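Local coordinates for cytochrome P450 (Bacillus megaterium, PDB 5L94), which probably acts as a heme-dependent monooxygenase, inserting an oxygen atom into organic substrates, and binds the steroid testosterone in this structure, at residues E21-F26 / F391-K396. Numbering follows the deposited sequence.
Sequences ERFNPF and FVYGLK. With TES (testosterone), chain D.
The ring of F23 lies over the phenol end of Y393, the two planes nearly parallel at 9° but slid apart, with centroids 4.7 Å from each other. The slide leaves Y393 OH, not the tyrosine ring, above the centre of the F23 face. On the opposite face L395 makes a CH-pi contact, its CD2 standing 3.6 Å from the F23 centroid. F23 thus exemplifies a ring slotted between two side chains of one segment. The Y393 phenol reaches across to the backbone of F23 because its CG is anti to its own N (chi1 178°). There Y393 OH donates a short hydrogen bond to F23 O, 2.5 Å long, at a C=O...donor angle of 147° and tilted from the carbonyl plane; R286 also bonds it, so the hydroxyl of this buried tyrosine has two partners. F26 turns its ring edge to the hydroxyl, CE2 lying 3.7 Å from Y393 OH. With an alanine in place of F23, a gap would probably open between the Y393 phenol and L395 CD2, each losing the ring face it packs on. F391 and V392 touch testosterone, and the contact joins the N-terminal region to a substrate-lining C-terminal loop characteristic of the cytochrome P450 fold.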
ATOM      1  N   GLU A  21      19.202   6.237   5.583  1.00 56.73           N
ATOM      2  CA  GLU A  21      18.841   5.241   6.590  1.00 55.08           C
ATOM      3  C   GLU A  21      17.327   5.021   6.657  1.00 51.29           C
ATOM      4  O   GLU A  21      16.873   3.883   6.785  1.00 46.50           O
ATOM      5  CB  GLU A  21      19.400   5.658   7.961  1.00 59.37           C
ATOM      6  CG  GLU A  21      20.897   6.028   7.953  1.00 62.38           C
ATOM      7  CD  GLU A  21      21.359   6.652   9.266  1.00 64.82           C
ATOM      8  OE1 GLU A  21      20.763   7.676   9.682  1.00 61.11           O
ATOM      9  OE2 GLU A  21      22.307   6.107   9.886  1.00 64.71           O
ATOM     10  N   ARG A  22      16.522   6.086   6.559  1.00 54.81           N
ATOM     11  CA  ARG A  22      15.067   5.914   6.510  1.00 53.13           C
ATOM     12  C   ARG A  22      14.598   5.089   5.318  1.00 45.73           C
ATOM     13  O   ARG A  22      13.469   4.575   5.336  1.00 43.14           O
ATOM     14  CB  ARG A  22      14.372   7.270   6.437  1.00 57.64           C
ATOM     15  CG  ARG A  22      14.727   8.187   7.546  1.00 64.55           C
ATOM     16  CD  ARG A  22      13.950   9.494   7.458  1.00 72.09           C
ATOM     17  NE  ARG A  22      12.503   9.277   7.526  1.00 77.58           N
ATOM     18  CZ  ARG A  22      11.596  10.251   7.472  1.00 77.49           C
ATOM     19  NH1 ARG A  22      11.994  11.507   7.327  1.00 76.31           N
ATOM     20  NH2 ARG A  22      10.292   9.974   7.562  1.00 66.04           N
ATOM     21  N   PHE A  23      15.391   5.021   4.247  1.00 43.98           N
ATOM     22  CA  PHE A  23      15.083   4.088   3.177  1.00 38.12           C
ATOM     23  C   PHE A  23      15.685   2.721   3.421  1.00 34.81           C
ATOM     24  O   PHE A  23      15.374   1.798   2.680  1.00 30.63           O
ATOM     25  CB  PHE A  23      15.567   4.626   1.841  1.00 36.35           C
ATOM     26  CG  PHE A  23      14.828   4.067   0.651  1.00 32.62           C
ATOM     27  CD1 PHE A  23      13.436   4.044   0.616  1.00 29.73           C
ATOM     28  CD2 PHE A  23      15.513   3.584  -0.449  1.00 29.90           C
ATOM     29  CE1 PHE A  23      12.767   3.544  -0.482  1.00 27.28           C
ATOM     30  CE2 PHE A  23      14.830   3.084  -1.555  1.00 27.10           C
ATOM     31  CZ  PHE A  23      13.452   3.066  -1.556  1.00 27.43           C
ATOM     32  N   ASN A  24      16.498   2.567   4.460  1.00 37.21           N
ATOM     33  CA  ASN A  24      17.103   1.285   4.814  1.00 36.42           C
ATOM     34  C   ASN A  24      16.866   1.009   6.284  1.00 34.87           C
ATOM     35  O   ASN A  24      17.798   1.027   7.087  1.00 37.27           O
ATOM     36  CB  ASN A  24      18.603   1.263   4.514  1.00 38.53           C
ATOM     37  CG  ASN A  24      19.368   0.205   5.354  1.00 40.34           C
ATOM     38  OD1 ASN A  24      18.815  -0.812   5.802  1.00 50.76           O
ATOM     39  ND2 ASN A  24      20.637   0.460   5.570  1.00 45.30           N
ATOM     40  N   PRO A  25      15.631   0.734   6.687  1.00 31.40           N
ATOM     41  CA  PRO A  25      15.419   0.275   8.055  1.00 29.93           C
ATOM     42  C   PRO A  25      15.820  -1.172   8.303  1.00 29.59           C
ATOM     43  O   PRO A  25      15.583  -1.668   9.407  1.00 29.57           O
ATOM     44  CB  PRO A  25      13.909   0.459   8.237  1.00 28.11           C
ATOM     45  CG  PRO A  25      13.359   0.189   6.885  1.00 28.55           C
ATOM     46  CD  PRO A  25      14.388   0.682   5.897  1.00 30.82           C
ATOM     47  N   PHE A  26      16.432  -1.866   7.338  1.00 28.27           N
ATOM     48  CA  PHE A  26      16.585  -3.318   7.448  1.00 29.28           C
ATOM     49  C   PHE A  26      17.677  -3.728   8.425  1.00 29.58           C
ATOM     50  O   PHE A  26      17.714  -4.891   8.838  1.00 28.12           O
ATOM     51  CB  PHE A  26      16.824  -3.920   6.055  1.00 27.59           C
ATOM     52  CG  PHE A  26      15.833  -3.426   5.056  1.00 27.88           C
ATOM     53  CD1 PHE A  26      14.520  -3.839   5.132  1.00 24.21           C
ATOM     54  CD2 PHE A  26      16.186  -2.482   4.108  1.00 27.94           C
ATOM     55  CE1 PHE A  26      13.594  -3.352   4.280  1.00 24.04           C
ATOM     56  CE2 PHE A  26      15.240  -1.995   3.246  1.00 27.79           C
ATOM     57  CZ  PHE A  26      13.948  -2.421   3.333  1.00 24.37           C
ATOM     58  N   PHE A 391       5.063   3.577   7.801  1.00 40.86           N
ATOM     59  CA  PHE A 391       4.370   2.428   7.224  1.00 38.35           C
ATOM     60  C   PHE A 391       4.474   2.404   5.704  1.00 33.83           C
ATOM     61  O   PHE A 391       4.919   1.401   5.137  1.00 28.12           O
ATOM     62  CB  PHE A 391       2.922   2.476   7.704  1.00 37.96           C
ATOM     63  CG  PHE A 391       2.855   2.549   9.170  1.00 41.03           C
ATOM     64  CD1 PHE A 391       2.899   1.393   9.939  1.00 39.69           C
ATOM     65  CD2 PHE A 391       2.885   3.772   9.806  1.00 43.44           C
ATOM     66  CE1 PHE A 391       2.917   1.465  11.308  1.00 38.21           C
ATOM     67  CE2 PHE A 391       2.907   3.859  11.181  1.00 41.87           C
ATOM     68  CZ  PHE A 391       2.956   2.714  11.929  1.00 41.59           C
ATOM     69  N   VAL A 392       4.121   3.516   5.054  1.00 34.94           N
ATOM     70  CA  VAL A 392       4.230   3.648   3.603  1.00 31.99           C
ATOM     71  C   VAL A 392       5.681   3.883   3.207  1.00 29.64           C
ATOM     72  O   VAL A 392       6.305   4.872   3.623  1.00 31.77           O
ATOM     73  CB  VAL A 392       3.333   4.782   3.101  1.00 31.21           C
ATOM     74  CG1 VAL A 392       3.424   4.936   1.604  1.00 30.78           C
ATOM     75  CG2 VAL A 392       1.928   4.466   3.463  1.00 34.61           C
ATOM     76  N   TYR A 393       6.183   3.029   2.326  1.00 25.12           N
ATOM     77  CA  TYR A 393       7.608   2.916   2.036  1.00 24.45           C
ATOM     78  C   TYR A 393       7.898   3.055   0.546  1.00 24.60           C
ATOM     79  O   TYR A 393       7.418   2.260  -0.277  1.00 22.02           O
ATOM     80  CB  TYR A 393       8.104   1.588   2.524  1.00 23.56           C
ATOM     81  CG  TYR A 393       9.568   1.359   2.210  1.00 25.07           C
ATOM     82  CD1 TYR A 393      10.548   1.858   3.028  1.00 24.53           C
ATOM     83  CD2 TYR A 393       9.952   0.638   1.092  1.00 23.75           C
ATOM     84  CE1 TYR A 393      11.866   1.633   2.751  1.00 25.88           C
ATOM     85  CE2 TYR A 393      11.262   0.408   0.805  1.00 23.74           C
ATOM     86  CZ  TYR A 393      12.217   0.900   1.637  1.00 25.50           C
ATOM     87  OH  TYR A 393      13.534   0.669   1.326  1.00 24.82           O
ATOM     88  N   GLY A 394       8.680   4.061   0.186  1.00 25.24           N
ATOM     89  CA  GLY A 394       8.817   4.381  -1.215  1.00 25.71           C
ATOM     90  C   GLY A 394       9.546   5.689  -1.380  1.00 26.87           C
ATOM     91  O   GLY A 394      10.081   6.260  -0.414  1.00 27.10           O
ATOM     92  N   LEU A 395       9.566   6.140  -2.626  1.00 26.22           N
ATOM     93  CA  LEU A 395      10.312   7.334  -3.024  1.00 26.71           C
ATOM     94  C   LEU A 395       9.388   8.412  -3.583  1.00 27.76           C
ATOM     95  O   LEU A 395       8.431   8.120  -4.330  1.00 28.37           O
ATOM     96  CB  LEU A 395      11.348   6.984  -4.063  1.00 24.85           C
ATOM     97  CG  LEU A 395      12.344   5.922  -3.655  1.00 26.42           C
ATOM     98  CD1 LEU A 395      13.334   5.650  -4.772  1.00 25.36           C
ATOM     99  CD2 LEU A 395      13.117   6.347  -2.466  1.00 27.87           C
ATOM    100  N   LYS A 396       9.700   9.661  -3.265  1.00 27.48           N
ATOM    101  CA  LYS A 396       8.859  10.754  -3.721  1.00 29.01           C
ATOM    102  C   LYS A 396       9.081  11.055  -5.182  1.00 28.81           C
ATOM    103  O   LYS A 396       8.207  11.662  -5.813  1.00 26.12           O
ATOM    104  CB  LYS A 396       9.115  12.024  -2.907  1.00 30.08           C
ATOM    105  CG  LYS A 396       8.683  11.915  -1.426  1.00 31.29           C
ATOM    106  CD  LYS A 396       9.339  12.990  -0.553  1.00 34.89           C
ATOM    107  CE  LYS A 396       8.391  14.092  -0.136  1.00 40.64           C
ATOM    108  NZ  LYS A 396       7.594  14.610  -1.271  1.00 41.08           N
TER
HETATM  109  C1  TES D 502      -1.842   0.467   3.094  1.00 29.25           C
HETATM  110  C2  TES D 502      -2.865  -0.623   2.824  1.00 28.17           C
HETATM  111  C3  TES D 502      -3.888  -0.181   1.753  1.00 27.43           C
HETATM  112  O3  TES D 502      -4.084  -0.850   0.793  1.00 26.40           O
HETATM  113  C4  TES D 502      -4.592   1.180   1.987  1.00 27.61           C
HETATM  114  C5  TES D 502      -3.950   2.028   3.081  1.00 28.77           C
HETATM  115  C6  TES D 502      -4.546   3.455   3.576  1.00 27.95           C
HETATM  116  C7  TES D 502      -4.495   3.512   5.164  1.00 30.48           C
HETATM  117  C8  TES D 502      -3.040   3.320   5.579  1.00 30.87           C
HETATM  118  C9  TES D 502      -2.357   1.906   5.081  1.00 31.08           C
HETATM  119  C10 TES D 502      -2.473   1.792   3.532  1.00 28.88           C
HETATM  120  C11 TES D 502      -0.929   1.705   5.616  1.00 31.83           C
HETATM  121  C12 TES D 502      -0.744   2.032   7.255  1.00 36.16           C
HETATM  122  C13 TES D 502      -1.311   3.415   7.553  1.00 36.44           C
HETATM  123  C14 TES D 502      -2.825   3.578   7.084  1.00 34.15           C
HETATM  124  C15 TES D 502      -3.342   4.959   7.719  1.00 33.78           C
HETATM  125  C16 TES D 502      -2.579   5.095   9.124  1.00 32.80           C
HETATM  126  C17 TES D 502      -1.271   4.014   9.094  1.00 36.10           C
HETATM  127  O17 TES D 502      -0.174   4.551   9.272  1.00 39.13           O
HETATM  128  C18 TES D 502      -0.418   4.392   6.723  1.00 33.77           C
HETATM  129  C19 TES D 502      -1.592   2.864   2.846  1.00 29.75           C